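PHB depolymerase (Penicillium funiculosum, PDB 2D81) breaks down polyhydroxybutyrate, probably hydrolysing the ester bonds of this polyester with a circularly permuted alpha/beta hydrolase fold. Local coordinates at residues Ala19-Gln27 and Asn282-Trp290; Gly41-Asp49 and Val104-Gln115. One frame throughout, in Å; residues are numbered along the deposited sequence.

Overall arrangement
Contacts 1 and 2 lie side by side, their centres about 12 Å apart, in an alpha/beta hydrolase fold built round a mixed, largely parallel sheet. Along the chain the order is 19-27, 41-49, 104-115, 282-290, so both halves of contact 2 fall between those of contact 1. Strand 13-18 leads into helix 20-31 of contact 1, and beside it in the sheet runs strand 39-43 of contact 2. The two contacts touch where A19 N meets F43 O, a probable hydrogen bond, and where the Y23 ring packs on G46 and V108. RB3 lies against both, contact 1 supplying six of its pocket residues and contact 2 bringing the V104 side chain to about 4 Å.

Contact 1 of 2, residues Ala19-Gln27 and Asn282-Trp290; sequences ASGGYMAAQ and NGCWDWVGW. With RB3 ((1R)-3-{[(1R)-3-methoxy-1-methyl-3-oxopropyl]oxy}-1-methyl-3-oxopropyl (3R)-3-hydroxybutanoate), chain C.
W287 lays its indole flat on the Y23 ring in a face-to-face stack: the six-membered ring of the indole and the tyrosine ring have centroids 3.9 Å apart and planes only 9° from parallel. Outward from the backbone, the tryptophan CB sits beside the Q27 amide, 3.4 Å from Q27 OE1, and also touches Y23 CB. With CG placed between the backbone N and the carbonyl carbon (chi1 62°), the indole swings back over helix 20-31. CD1 comes against S20 CB at 3.8 Å. Next to it, NE1 points out of the ring edge and donates to the ester carbonyl O1B of RB3, 2.9 Å away, at an N-H...O angle of 157°. Further round, CE3 lies over the tyrosine ring and CZ3 reaches Y23 CZ at 3.6 Å, while CZ2 touches the ligand methyl C4B at 3.7 Å. V288 CG1 covers the other indole face, so the ring is sandwiched and its N-H is aimed at the ligand. The tyrosine hydroxyl is hydrogen-bonded to C59 O.

The loop backbone is tied down too. Q27, extended beyond CG, gives an almost straight bond from NE2 to D286 O (3.2 Å), and M24 CE packs near the same oxygen. W285 N makes a weak bond to S20 OG. D286 OD1 accepts from V288 N, closing an Asx turn, from G289 N, making an Asx motif, and from W290 N; together these shape the bend presenting W287, V288 and W290 to RB3. C284, disulfide-linked to C230, adds its sulfur to the pocket wall.

A19, an engineered alanine, stands where the family would have its nucleophilic serine, at a sharp strand-to-helix turn consistent with the nucleophile elbow of an alpha/beta hydrolase, with loop 282-290 packed along the helix that follows.

Contact 2 of 2, residues Gly41-Asp49 and Val104-Gln115; sequences GVFAGGPYD and VGPNVMNQLKAQ
P47 is the main bump: its ring presses into the groove between V108, Q111 and L112 on helix 106-116. CG rests 3.6 Å from L112 N and 3.7 Å from Q111 CB, while CD lies over V108 O. Just before it, G46 has no side chain, which lets the helix come very close; G46 CA meets V108 CG1 at 3.8 Å. M109, bent at chi2 and chi3, curls into the hollow beside G45, with SD 3.1 Å from G45 O. That oxygen is buried without a hydrogen-bond partner, and V104 CG1 closes over it too.

Helix 106-116 is the crossover of a beta-alpha-beta unit between parallel strands 92-98 and 125-130, and here it packs on the end of the next strand, 39-43, with M109 and L112 also touching M95. On strand 39-43, V42 and L112 meet tip to tip, CG1 to CD2 at 3.8 Å.

Past the proline, Q115 holds its CG anti to the backbone N (chi1 176°) and stretches its amide across to Y48. NE2 bonds Y48 O at 2.9 Å, in the carbonyl plane on a lone pair and nearly straight at 172°, while OE1 takes a weaker, bent bond from Y48 N.

Contact 1 of 2, residues Ala19-Gln27 and Asn282-Trp290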
ATOM      1  N   ALA A  19       7.233   0.394   1.594  1.00  7.47           N
ATOM      2  CA  ALA A  19       8.342   0.198   0.665  1.00  7.92           C
ATOM      3  C   ALA A  19       7.845  -0.074  -0.755  1.00  7.29           C
ATOM      4  O   ALA A  19       7.223   0.796  -1.367  1.00  7.49           O
ATOM      5  CB  ALA A  19       9.231  -0.940   1.154  1.00  9.79           C
ATOM      6  N   SER A  20       8.110  -1.265  -1.287  1.00  8.12           N
ATOM      7  CA  SER A  20       7.579  -1.589  -2.608  1.00  6.92           C
ATOM      8  C   SER A  20       6.055  -1.543  -2.544  1.00  7.83           C
ATOM      9  O   SER A  20       5.393  -1.197  -3.524  1.00  7.07           O
ATOM     10  CB  SER A  20       8.054  -2.976  -3.084  1.00  7.95           C
ATOM     11  OG  SER A  20       7.554  -4.030  -2.270  1.00  7.50           O
ATOM     12  N   GLY A  21       5.508  -1.877  -1.378  1.00  5.92           N
ATOM     13  CA  GLY A  21       4.074  -1.760  -1.168  1.00  6.87           C
ATOM     14  C   GLY A  21       3.626  -0.316  -1.048  1.00  6.00           C
ATOM     15  O   GLY A  21       2.478   0.018  -1.361  1.00  4.22           O
ATOM     16  N   GLY A  22       4.532   0.545  -0.590  1.00  5.80           N
ATOM     17  CA  GLY A  22       4.248   1.968  -0.547  1.00  5.73           C
ATOM     18  C   GLY A  22       4.283   2.575  -1.937  1.00  6.01           C
ATOM     19  O   GLY A  22       3.424   3.379  -2.297  1.00  5.80           O
ATOM     20  N   TYR A  23       5.286   2.194  -2.722  1.00  5.96           N
ATOM     21  CA  TYR A  23       5.327   2.579  -4.127  1.00  4.95           C
ATOM     22  C   TYR A  23       4.028   2.157  -4.809  1.00  4.36           C
ATOM     23  O   TYR A  23       3.391   2.959  -5.485  1.00  4.34           O
ATOM     24  CB  TYR A  23       6.529   1.927  -4.824  1.00  5.53           C
ATOM     25  CG  TYR A  23       7.790   2.770  -4.807  1.00  6.20           C
ATOM     26  CD1 TYR A  23       7.909   3.890  -5.629  1.00  6.77           C
ATOM     27  CD2 TYR A  23       8.863   2.449  -3.977  1.00  6.41           C
ATOM     28  CE1 TYR A  23       9.068   4.669  -5.632  1.00  6.95           C
ATOM     29  CE2 TYR A  23      10.032   3.227  -3.968  1.00  5.52           C
ATOM     30  CZ  TYR A  23      10.123   4.332  -4.801  1.00  6.65           C
ATOM     31  OH  TYR A  23      11.267   5.104  -4.809  1.00  8.17           O
ATOM     32  N   MET A  24       3.634   0.898  -4.625  1.00  4.42           N
ATOM     33  CA  MET A  24       2.406   0.381  -5.230  1.00  5.00           C
ATOM     34  C   MET A  24       1.161   1.116  -4.730  1.00  5.22           C
ATOM     35  O   MET A  24       0.253   1.398  -5.507  1.00  6.14           O
ATOM     36  CB  MET A  24       2.277  -1.128  -4.956  1.00  4.72           C
ATOM     37  CG  MET A  24       1.027  -1.797  -5.537  1.00  4.75           C
ATOM     38  SD  MET A  24       0.803  -1.574  -7.323  1.00  8.33           S
ATOM     39  CE  MET A  24       1.970  -2.776  -7.979  1.00  7.62           C
ATOM     40  N   ALA A  25       1.116   1.435  -3.438  1.00  5.50           N
ATOM     41  CA  ALA A  25      -0.022   2.173  -2.898  1.00  4.31           C
ATOM     42  C   ALA A  25      -0.187   3.503  -3.629  1.00  5.18           C
ATOM     43  O   ALA A  25      -1.297   3.884  -3.999  1.00  5.35           O
ATOM     44  CB  ALA A  25       0.162   2.415  -1.401  1.00  4.77           C
ATOM     45  N   ALA A  26       0.920   4.205  -3.841  1.00  6.31           N
ATOM     46  CA  ALA A  26       0.879   5.462  -4.584  1.00  6.58           C
ATOM     47  C   ALA A  26       0.499   5.228  -6.044  1.00  6.27           C
ATOM     48  O   ALA A  26      -0.215   6.033  -6.639  1.00  6.70           O
ATOM     49  CB  ALA A  26       2.228   6.172  -4.499  1.00  6.03           C
ATOM     50  N   GLN A  27       0.969   4.127  -6.623  1.00  7.11           N
ATOM     51  CA  GLN A  27       0.587   3.804  -7.994  1.00  5.87           C
ATOM     52  C   GLN A  27      -0.919   3.601  -8.104  1.00  5.70           C
ATOM     53  O   GLN A  27      -1.548   4.111  -9.031  1.00  6.05           O
ATOM     54  CB  GLN A  27       1.341   2.563  -8.489  1.00  7.29           C
ATOM     55  CG  GLN A  27       2.816   2.848  -8.748  1.00  6.94           C
ATOM     56  CD  GLN A  27       3.610   1.644  -9.223  1.00  5.76           C
ATOM     57  OE1 GLN A  27       4.786   1.771  -9.565  1.00  6.43           O
ATOM     58  NE2 GLN A  27       2.984   0.473  -9.234  1.00  6.70           N
ATOM     59  N   ASN A 282      12.525 -11.384  -4.035  1.00 10.05           N
ATOM     60  CA  ASN A 282      12.058 -10.916  -2.731  1.00  9.43           C
ATOM     61  C   ASN A 282      10.535 -10.783  -2.646  1.00 10.15           C
ATOM     62  O   ASN A 282       9.992 -10.489  -1.581  1.00 10.30           O
ATOM     63  CB  ASN A 282      12.714  -9.575  -2.396  1.00 12.23           C
ATOM     64  CG  ASN A 282      14.217  -9.696  -2.180  1.00 15.35           C
ATOM     65  OD1 ASN A 282      14.941  -8.701  -2.193  1.00 19.63           O
ATOM     66  ND2 ASN A 282      14.689 -10.919  -1.973  1.00 14.99           N
ATOM     67  N   GLY A 283       9.847 -10.998  -3.762  1.00  8.29           N
ATOM     68  CA  GLY A 283       8.397 -10.942  -3.739  1.00  8.25           C
ATOM     69  C   GLY A 283       7.900  -9.537  -3.467  1.00  7.74           C
ATOM     70  O   GLY A 283       7.066  -9.311  -2.577  1.00  6.57           O
ATOM     71  N   CYS A 284       8.424  -8.591  -4.240  1.00  7.05           N
ATOM     72  CA  CYS A 284       8.035  -7.189  -4.146  1.00  8.71           C
ATOM     73  C   CYS A 284       6.836  -6.910  -5.045  1.00  8.63           C
ATOM     74  O   CYS A 284       6.606  -7.629  -6.014  1.00 10.77           O
ATOM     75  CB  CYS A 284       9.157  -6.292  -4.635  1.00  8.47           C
ATOM     76  SG  CYS A 284      10.831  -6.492  -3.962  1.00 10.78           S
ATOM     77  N   TRP A 285       6.105  -5.837  -4.749  1.00  8.57           N
ATOM     78  CA  TRP A 285       5.106  -5.329  -5.684  1.00  7.47           C
ATOM     79  C   TRP A 285       5.801  -4.599  -6.822  1.00  7.83           C
ATOM     80  O   TRP A 285       6.888  -4.048  -6.646  1.00  7.17           O
ATOM     81  CB  TRP A 285       4.129  -4.387  -4.975  1.00  7.50           C
ATOM     82  CG  TRP A 285       3.336  -5.085  -3.930  1.00  6.85           C
ATOM     83  CD1 TRP A 285       3.546  -5.061  -2.581  1.00  8.74           C
ATOM     84  CD2 TRP A 285       2.246  -5.982  -4.153  1.00  6.59           C
ATOM     85  NE1 TRP A 285       2.652  -5.896  -1.949  1.00  8.47           N
ATOM     86  CE2 TRP A 285       1.844  -6.473  -2.892  1.00  7.88           C
ATOM     87  CE3 TRP A 285       1.571  -6.423  -5.299  1.00  6.16           C
ATOM     88  CZ2 TRP A 285       0.796  -7.385  -2.743  1.00  6.69           C
ATOM     89  CZ3 TRP A 285       0.527  -7.331  -5.152  1.00  6.35           C
ATOM     90  CH2 TRP A 285       0.151  -7.802  -3.884  1.00  8.55           C
ATOM     91  N   ASP A 286       5.170  -4.600  -7.991  1.00  7.05           N
ATOM     92  CA  ASP A 286       5.832  -4.139  -9.208  1.00  7.19           C
ATOM     93  C   ASP A 286       5.807  -2.618  -9.367  1.00  7.41           C
ATOM     94  O   ASP A 286       4.803  -2.044  -9.791  1.00  7.11           O
ATOM     95  CB  ASP A 286       5.185  -4.799 -10.426  1.00  7.14           C
ATOM     96  CG  ASP A 286       5.949  -4.537 -11.706  1.00  8.57           C
ATOM     97  OD1 ASP A 286       7.039  -3.929 -11.639  1.00  7.27           O
ATOM     98  OD2 ASP A 286       5.458  -4.945 -12.777  1.00  7.60           O
ATOM     99  N   TRP A 287       6.920  -1.974  -9.025  1.00  8.01           N
ATOM    100  CA  TRP A 287       7.093  -0.546  -9.283  1.00  6.20           C
ATOM    101  C   TRP A 287       8.259  -0.276 -10.242  1.00  6.62           C
ATOM    102  O   TRP A 287       8.733   0.859 -10.357  1.00  7.25           O
ATOM    103  CB  TRP A 287       7.320   0.213  -7.967  1.00  7.84           C
ATOM    104  CG  TRP A 287       8.558  -0.192  -7.212  1.00  6.61           C
ATOM    105  CD1 TRP A 287       8.744  -1.336  -6.487  1.00  6.39           C
ATOM    106  CD2 TRP A 287       9.784   0.546  -7.120  1.00  6.17           C
ATOM    107  NE1 TRP A 287      10.011  -1.354  -5.948  1.00  8.73           N
ATOM    108  CE2 TRP A 287      10.670  -0.212  -6.322  1.00  6.80           C
ATOM    109  CE3 TRP A 287      10.220   1.775  -7.635  1.00  6.05           C
ATOM    110  CZ2 TRP A 287      11.967   0.217  -6.028  1.00  8.48           C
ATOM    111  CZ3 TRP A 287      11.513   2.202  -7.343  1.00  7.21           C
ATOM    112  CH2 TRP A 287      12.370   1.423  -6.545  1.00  6.71           C
ATOM    113  N   VAL A 288       8.713  -1.313 -10.941  1.00  6.20           N
ATOM    114  CA  VAL A 288       9.872  -1.172 -11.825  1.00  6.51           C
ATOM    115  C   VAL A 288       9.628  -1.703 -13.234  1.00  7.59           C
ATOM    116  O   VAL A 288      10.441  -1.480 -14.136  1.00  8.25           O
ATOM    117  CB  VAL A 288      11.112  -1.885 -11.242  1.00  7.36           C
ATOM    118  CG1 VAL A 288      11.472  -1.272  -9.902  1.00  7.70           C
ATOM    119  CG2 VAL A 288      10.841  -3.380 -11.098  1.00  7.47           C
ATOM    120  N   GLY A 289       8.514  -2.405 -13.416  1.00  7.47           N
ATOM    121  CA  GLY A 289       8.149  -2.896 -14.733  1.00  7.82           C
ATOM    122  C   GLY A 289       8.435  -4.369 -14.981  1.00  7.74           C
ATOM    123  O   GLY A 289       8.550  -4.790 -16.135  1.00  7.78           O
ATOM    124  N   TRP A 290       8.547  -5.158 -13.913  1.00  7.67           N
ATOM    125  CA  TRP A 290       8.728  -6.602 -14.059  1.00  8.24           C
ATOM    126  C   TRP A 290       7.668  -7.215 -14.971  1.00  9.00           C
ATOM    127  O   TRP A 290       7.976  -8.013 -15.857  1.00  8.63           O
ATOM    128  CB  TRP A 290       8.651  -7.307 -12.701  1.00  8.52           C
ATOM    129  CG  TRP A 290       9.872  -7.198 -11.851  1.00  8.50           C
ATOM    130  CD1 TRP A 290      11.140  -7.589 -12.175  1.00  9.52           C
ATOM    131  CD2 TRP A 290       9.931  -6.718 -10.507  1.00  9.21           C
ATOM    132  NE1 TRP A 290      11.987  -7.387 -11.110  1.00  8.12           N
ATOM    133  CE2 TRP A 290      11.269  -6.852 -10.072  1.00  9.03           C
ATOM    134  CE3 TRP A 290       8.982  -6.188  -9.623  1.00  8.64           C
ATOM    135  CZ2 TRP A 290      11.681  -6.473  -8.792  1.00  9.52           C
ATOM    136  CZ3 TRP A 290       9.390  -5.812  -8.349  1.00  9.24           C
ATOM    137  CH2 TRP A 290      10.731  -5.956  -7.946  1.00  8.09           C
TER
HETATM  138  O1M RB3 C 451      14.798  -2.906   0.106  1.00 30.39           O
HETATM  139  C1A RB3 C 451      13.594  -3.015  -0.210  1.00 27.41           C
HETATM  140  O1A RB3 C 451      12.942  -4.082  -0.256  1.00 30.84           O
HETATM  141  C2A RB3 C 451      12.852  -1.727  -0.572  1.00 24.10           C
HETATM  142  C3A RB3 C 451      12.244  -1.808  -1.974  1.00 19.82           C
HETATM  143  C4A RB3 C 451      11.541  -0.483  -2.278  1.00 18.87           C
HETATM  144  O3A RB3 C 451      13.294  -2.025  -2.931  1.00 18.25           O
HETATM  145  C1B RB3 C 451      12.917  -2.862  -3.937  1.00 16.84           C
HETATM  146  O1B RB3 C 451      11.730  -3.009  -4.222  1.00 11.77           O
HETATM  147  C2B RB3 C 451      14.009  -3.615  -4.700  1.00 17.31           C
HETATM  148  C3B RB3 C 451      13.523  -4.214  -6.023  1.00 17.59           C
HETATM  149  C4B RB3 C 451      13.086  -3.122  -7.003  1.00 17.31           C
HETATM  150  O3B RB3 C 451      14.597  -4.956  -6.622  1.00 22.14           O
HETATM  151  C1C RB3 C 451      14.672  -6.232  -6.155  1.00 23.34           C
HETATM  152  O1C RB3 C 451      14.390  -6.483  -4.984  1.00 24.73           O
HETATM  153  C2C RB3 C 451      15.124  -7.345  -7.103  1.00 24.97           C
HETATM  154  C3C RB3 C 451      16.393  -8.025  -6.586  1.00 26.39           C
HETATM  155  C4C RB3 C 451      16.853  -9.115  -7.556  1.00 26.08           C
HETATM  156  O3C RB3 C 451      17.422  -7.048  -6.411  1.00 29.55           O

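Contact 2 of 2, residues Gly41-Asp49 and Val104-Gln115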
ATOM      1  N   GLY A  41      -2.023   6.021   1.740  1.00  6.25           N
ATOM      2  CA  GLY A  41      -0.887   6.226   2.622  1.00  6.10           C
ATOM      3  C   GLY A  41       0.347   5.505   2.109  1.00  6.22           C
ATOM      4  O   GLY A  41       0.254   4.410   1.550  1.00  7.56           O
ATOM      5  N   VAL A  42       1.509   6.116   2.299  1.00  5.55           N
ATOM      6  CA  VAL A  42       2.760   5.529   1.837  1.00  4.83           C
ATOM      7  C   VAL A  42       3.789   5.523   2.964  1.00  5.71           C
ATOM      8  O   VAL A  42       4.153   6.581   3.482  1.00  6.24           O
ATOM      9  CB  VAL A  42       3.335   6.317   0.635  1.00  5.24           C
ATOM     10  CG1 VAL A  42       4.646   5.683   0.168  1.00  5.15           C
ATOM     11  CG2 VAL A  42       2.322   6.345  -0.499  1.00  6.33           C
ATOM     12  N   PHE A  43       4.241   4.331   3.347  1.00  5.73           N
ATOM     13  CA  PHE A  43       5.321   4.185   4.320  1.00  5.06           C
ATOM     14  C   PHE A  43       6.622   3.847   3.595  1.00  5.97           C
ATOM     15  O   PHE A  43       6.763   2.752   3.047  1.00  6.10           O
ATOM     16  CB  PHE A  43       5.027   3.059   5.322  1.00  5.32           C
ATOM     17  CG  PHE A  43       3.793   3.277   6.162  1.00  6.04           C
ATOM     18  CD1 PHE A  43       2.539   2.883   5.699  1.00  7.84           C
ATOM     19  CD2 PHE A  43       3.892   3.838   7.431  1.00  6.21           C
ATOM     20  CE1 PHE A  43       1.402   3.041   6.492  1.00  7.25           C
ATOM     21  CE2 PHE A  43       2.759   4.003   8.235  1.00  6.41           C
ATOM     22  CZ  PHE A  43       1.515   3.602   7.763  1.00  6.22           C
ATOM     23  N   ALA A  44       7.563   4.787   3.594  1.00  6.89           N
ATOM     24  CA  ALA A  44       8.902   4.537   3.066  1.00  7.36           C
ATOM     25  C   ALA A  44       8.843   4.015   1.634  1.00  8.25           C
ATOM     26  O   ALA A  44       9.491   3.023   1.296  1.00  8.96           O
ATOM     27  CB  ALA A  44       9.641   3.539   3.965  1.00  6.89           C
ATOM     28  N   GLY A  45       8.052   4.691   0.806  1.00  7.35           N
ATOM     29  CA  GLY A  45       8.040   4.418  -0.621  1.00  6.18           C
ATOM     30  C   GLY A  45       8.620   5.599  -1.382  1.00  5.84           C
ATOM     31  O   GLY A  45       9.510   6.279  -0.880  1.00  7.09           O
ATOM     32  N   GLY A  46       8.116   5.855  -2.587  1.00  6.20           N
ATOM     33  CA  GLY A  46       8.673   6.926  -3.392  1.00  5.64           C
ATOM     34  C   GLY A  46       7.754   7.426  -4.491  1.00  5.86           C
ATOM     35  O   GLY A  46       6.613   6.972  -4.611  1.00  5.37           O
ATOM     36  N   PRO A  47       8.242   8.355  -5.330  1.00  5.17           N
ATOM     37  CA  PRO A  47       7.492   8.952  -6.439  1.00  6.21           C
ATOM     38  C   PRO A  47       6.747   7.980  -7.353  1.00  6.52           C
ATOM     39  O   PRO A  47       7.264   6.927  -7.731  1.00  6.66           O
ATOM     40  CB  PRO A  47       8.562   9.740  -7.190  1.00  6.90           C
ATOM     41  CG  PRO A  47       9.485  10.164  -6.091  1.00  6.34           C
ATOM     42  CD  PRO A  47       9.617   8.886  -5.293  1.00  5.82           C
ATOM     43  N   TYR A  48       5.524   8.356  -7.705  1.00  6.35           N
ATOM     44  CA  TYR A  48       4.797   7.700  -8.778  1.00  5.47           C
ATOM     45  C   TYR A  48       5.623   7.726 -10.069  1.00  6.76           C
ATOM     46  O   TYR A  48       6.043   8.792 -10.516  1.00  6.08           O
ATOM     47  CB  TYR A  48       3.467   8.414  -9.011  1.00  6.47           C
ATOM     48  CG  TYR A  48       2.722   7.889 -10.210  1.00  6.65           C
ATOM     49  CD1 TYR A  48       1.979   6.708 -10.134  1.00  8.31           C
ATOM     50  CD2 TYR A  48       2.810   8.538 -11.439  1.00  6.13           C
ATOM     51  CE1 TYR A  48       1.345   6.187 -11.256  1.00  6.07           C
ATOM     52  CE2 TYR A  48       2.182   8.024 -12.569  1.00  8.17           C
ATOM     53  CZ  TYR A  48       1.456   6.850 -12.471  1.00  8.31           C
ATOM     54  OH  TYR A  48       0.869   6.327 -13.594  1.00  6.36           O
ATOM     55  N   ASP A  49       5.848   6.550 -10.653  1.00  5.31           N
ATOM     56  CA  ASP A  49       6.560   6.404 -11.929  1.00  6.27           C
ATOM     57  C   ASP A  49       8.055   6.675 -11.760  1.00  6.74           C
ATOM     58  O   ASP A  49       8.756   6.945 -12.734  1.00  6.58           O
ATOM     59  CB  ASP A  49       5.976   7.358 -12.989  1.00  6.05           C
ATOM     60  CG  ASP A  49       6.196   6.864 -14.422  1.00  8.14           C
ATOM     61  OD1 ASP A  49       6.699   7.643 -15.260  1.00  8.55           O
ATOM     62  OD2 ASP A  49       5.848   5.703 -14.716  1.00  5.86           O
ATOM     63  N   VAL A 104      15.254   3.160   1.456  1.00  7.02           N
ATOM     64  CA  VAL A 104      14.547   4.090   0.581  1.00  7.58           C
ATOM     65  C   VAL A 104      14.897   5.513   1.012  1.00  7.94           C
ATOM     66  O   VAL A 104      15.756   6.142   0.406  1.00  9.76           O
ATOM     67  CB  VAL A 104      13.017   3.867   0.635  1.00  8.01           C
ATOM     68  CG1 VAL A 104      12.307   4.860  -0.279  1.00  7.90           C
ATOM     69  CG2 VAL A 104      12.692   2.445   0.195  1.00  7.66           C
ATOM     70  N   GLY A 105      14.259   6.011   2.069  1.00  8.22           N
ATOM     71  CA  GLY A 105      14.826   7.146   2.778  1.00  8.06           C
ATOM     72  C   GLY A 105      14.090   8.469   2.681  1.00  7.73           C
ATOM     73  O   GLY A 105      13.285   8.672   1.770  1.00  7.76           O
ATOM     74  N   PRO A 106      14.362   9.401   3.613  1.00  7.96           N
ATOM     75  CA  PRO A 106      13.733  10.724   3.655  1.00  7.79           C
ATOM     76  C   PRO A 106      13.839  11.473   2.330  1.00  8.03           C
ATOM     77  O   PRO A 106      12.894  12.136   1.913  1.00  7.48           O
ATOM     78  CB  PRO A 106      14.491  11.436   4.778  1.00 10.04           C
ATOM     79  CG  PRO A 106      14.870  10.321   5.686  1.00 11.30           C
ATOM     80  CD  PRO A 106      15.315   9.245   4.728  1.00  9.02           C
ATOM     81  N   ASN A 107      14.987  11.368   1.668  1.00  7.04           N
ATOM     82  CA  ASN A 107      15.205  12.120   0.437  1.00  8.00           C
ATOM     83  C   ASN A 107      14.313  11.603  -0.694  1.00  7.88           C
ATOM     84  O   ASN A 107      13.879  12.368  -1.552  1.00  8.35           O
ATOM     85  CB  ASN A 107      16.682  12.047   0.028  1.00  9.22           C
ATOM     86  CG  ASN A 107      17.597  12.786   0.996  1.00  8.96           C
ATOM     87  OD1 ASN A 107      18.776  12.450   1.132  1.00 11.78           O
ATOM     88  ND2 ASN A 107      17.064  13.803   1.662  1.00  7.61           N
ATOM     89  N   VAL A 108      14.036  10.302  -0.687  1.00  5.83           N
ATOM     90  CA  VAL A 108      13.154   9.712  -1.686  1.00  5.43           C
ATOM     91  C   VAL A 108      11.698  10.011  -1.357  1.00  5.97           C
ATOM     92  O   VAL A 108      10.933  10.438  -2.220  1.00  5.57           O
ATOM     93  CB  VAL A 108      13.353   8.183  -1.773  1.00  6.14           C
ATOM     94  CG1 VAL A 108      12.379   7.578  -2.778  1.00  6.08           C
ATOM     95  CG2 VAL A 108      14.793   7.877  -2.182  1.00  6.10           C
ATOM     96  N   MET A 109      11.309   9.796  -0.106  1.00  5.25           N
ATOM     97  CA  MET A 109       9.943  10.109   0.295  1.00  5.29           C
ATOM     98  C   MET A 109       9.611  11.588   0.121  1.00  6.03           C
ATOM     99  O   MET A 109       8.480  11.937  -0.215  1.00  7.17           O
ATOM    100  CB  MET A 109       9.692   9.674   1.741  1.00  6.03           C
ATOM    101  CG  MET A 109       9.231   8.229   1.872  1.00  6.55           C
ATOM    102  SD  MET A 109       7.642   7.928   1.030  1.00  8.68           S
ATOM    103  CE  MET A 109       6.521   8.808   2.132  1.00  6.26           C
ATOM    104  N   ASN A 110      10.592  12.461   0.329  1.00  7.00           N
ATOM    105  CA  ASN A 110      10.355  13.889   0.159  1.00  7.70           C
ATOM    106  C   ASN A 110      10.025  14.234  -1.290  1.00  7.60           C
ATOM    107  O   ASN A 110       9.249  15.154  -1.548  1.00  6.53           O
ATOM    108  CB  ASN A 110      11.571  14.703   0.604  1.00  6.92           C
ATOM    109  CG  ASN A 110      11.334  16.201   0.504  1.00  9.94           C
ATOM    110  OD1 ASN A 110      10.539  16.771   1.259  1.00 10.67           O
ATOM    111  ND2 ASN A 110      12.011  16.844  -0.439  1.00 11.02           N
ATOM    112  N   GLN A 111      10.619  13.508  -2.235  1.00  7.42           N
ATOM    113  CA  GLN A 111      10.327  13.737  -3.649  1.00  7.47           C
ATOM    114  C   GLN A 111       8.903  13.313  -4.000  1.00  6.38           C
ATOM    115  O   GLN A 111       8.258  13.929  -4.848  1.00  6.50           O
ATOM    116  CB  GLN A 111      11.316  12.982  -4.544  1.00  8.17           C
ATOM    117  CG  GLN A 111      12.737  13.540  -4.555  1.00 11.73           C
ATOM    118  CD  GLN A 111      12.810  14.962  -5.079  1.00 16.46           C
ATOM    119  OE1 GLN A 111      12.509  15.916  -4.362  1.00 20.26           O
ATOM    120  NE2 GLN A 111      13.203  15.109  -6.342  1.00 17.54           N
ATOM    121  N   LEU A 112       8.414  12.256  -3.358  1.00  6.22           N
ATOM    122  CA  LEU A 112       7.012  11.883  -3.505  1.00  6.36           C
ATOM    123  C   LEU A 112       6.117  13.009  -3.001  1.00  7.16           C
ATOM    124  O   LEU A 112       5.116  13.348  -3.634  1.00  7.30           O
ATOM    125  CB  LEU A 112       6.705  10.600  -2.730  1.00  6.45           C
ATOM    126  CG  LEU A 112       5.225  10.199  -2.650  1.00  4.55           C
ATOM    127  CD1 LEU A 112       4.670   9.913  -4.040  1.00  5.20           C
ATOM    128  CD2 LEU A 112       5.096   8.958  -1.772  1.00  6.00           C
ATOM    129  N   LYS A 113       6.476  13.587  -1.858  1.00  6.58           N
ATOM    130  CA  LYS A 113       5.713  14.702  -1.309  1.00  6.02           C
ATOM    131  C   LYS A 113       5.686  15.853  -2.309  1.00  5.67           C
ATOM    132  O   LYS A 113       4.634  16.427  -2.581  1.00  5.40           O
ATOM    133  CB  LYS A 113       6.335  15.179   0.002  1.00  6.78           C
ATOM    134  CG  LYS A 113       5.595  16.344   0.648  1.00 10.93           C
ATOM    135  CD  LYS A 113       6.256  16.744   1.956  1.00 12.62           C
ATOM    136  CE  LYS A 113       5.487  17.855   2.646  1.00 15.74           C
ATOM    137  NZ  LYS A 113       6.180  18.302   3.883  1.00 21.08           N
ATOM    138  N   ALA A 114       6.851  16.182  -2.857  1.00  7.32           N
ATOM    139  CA  ALA A 114       6.970  17.296  -3.790  1.00  7.30           C
ATOM    140  C   ALA A 114       6.152  17.017  -5.044  1.00  7.90           C
ATOM    141  O   ALA A 114       5.471  17.902  -5.572  1.00  7.64           O
ATOM    142  CB  ALA A 114       8.428  17.511  -4.157  1.00  8.02           C
ATOM    143  N   GLN A 115       6.226  15.779  -5.517  1.00  5.94           N
ATOM    144  CA  GLN A 115       5.512  15.383  -6.725  1.00  7.07           C
ATOM    145  C   GLN A 115       4.003  15.523  -6.545  1.00  7.14           C
ATOM    146  O   GLN A 115       3.329  16.137  -7.370  1.00  7.73           O
ATOM    147  CB  GLN A 115       5.855  13.938  -7.085  1.00  4.99           C
ATOM    148  CG  GLN A 115       5.076  13.396  -8.270  1.00  6.47           C
ATOM    149  CD  GLN A 115       5.337  11.925  -8.499  1.00  6.86           C
ATOM    150  OE1 GLN A 115       5.207  11.114  -7.582  1.00  7.12           O
ATOM    151  NE2 GLN A 115       5.701  11.568  -9.728  1.00  5.47           N
TER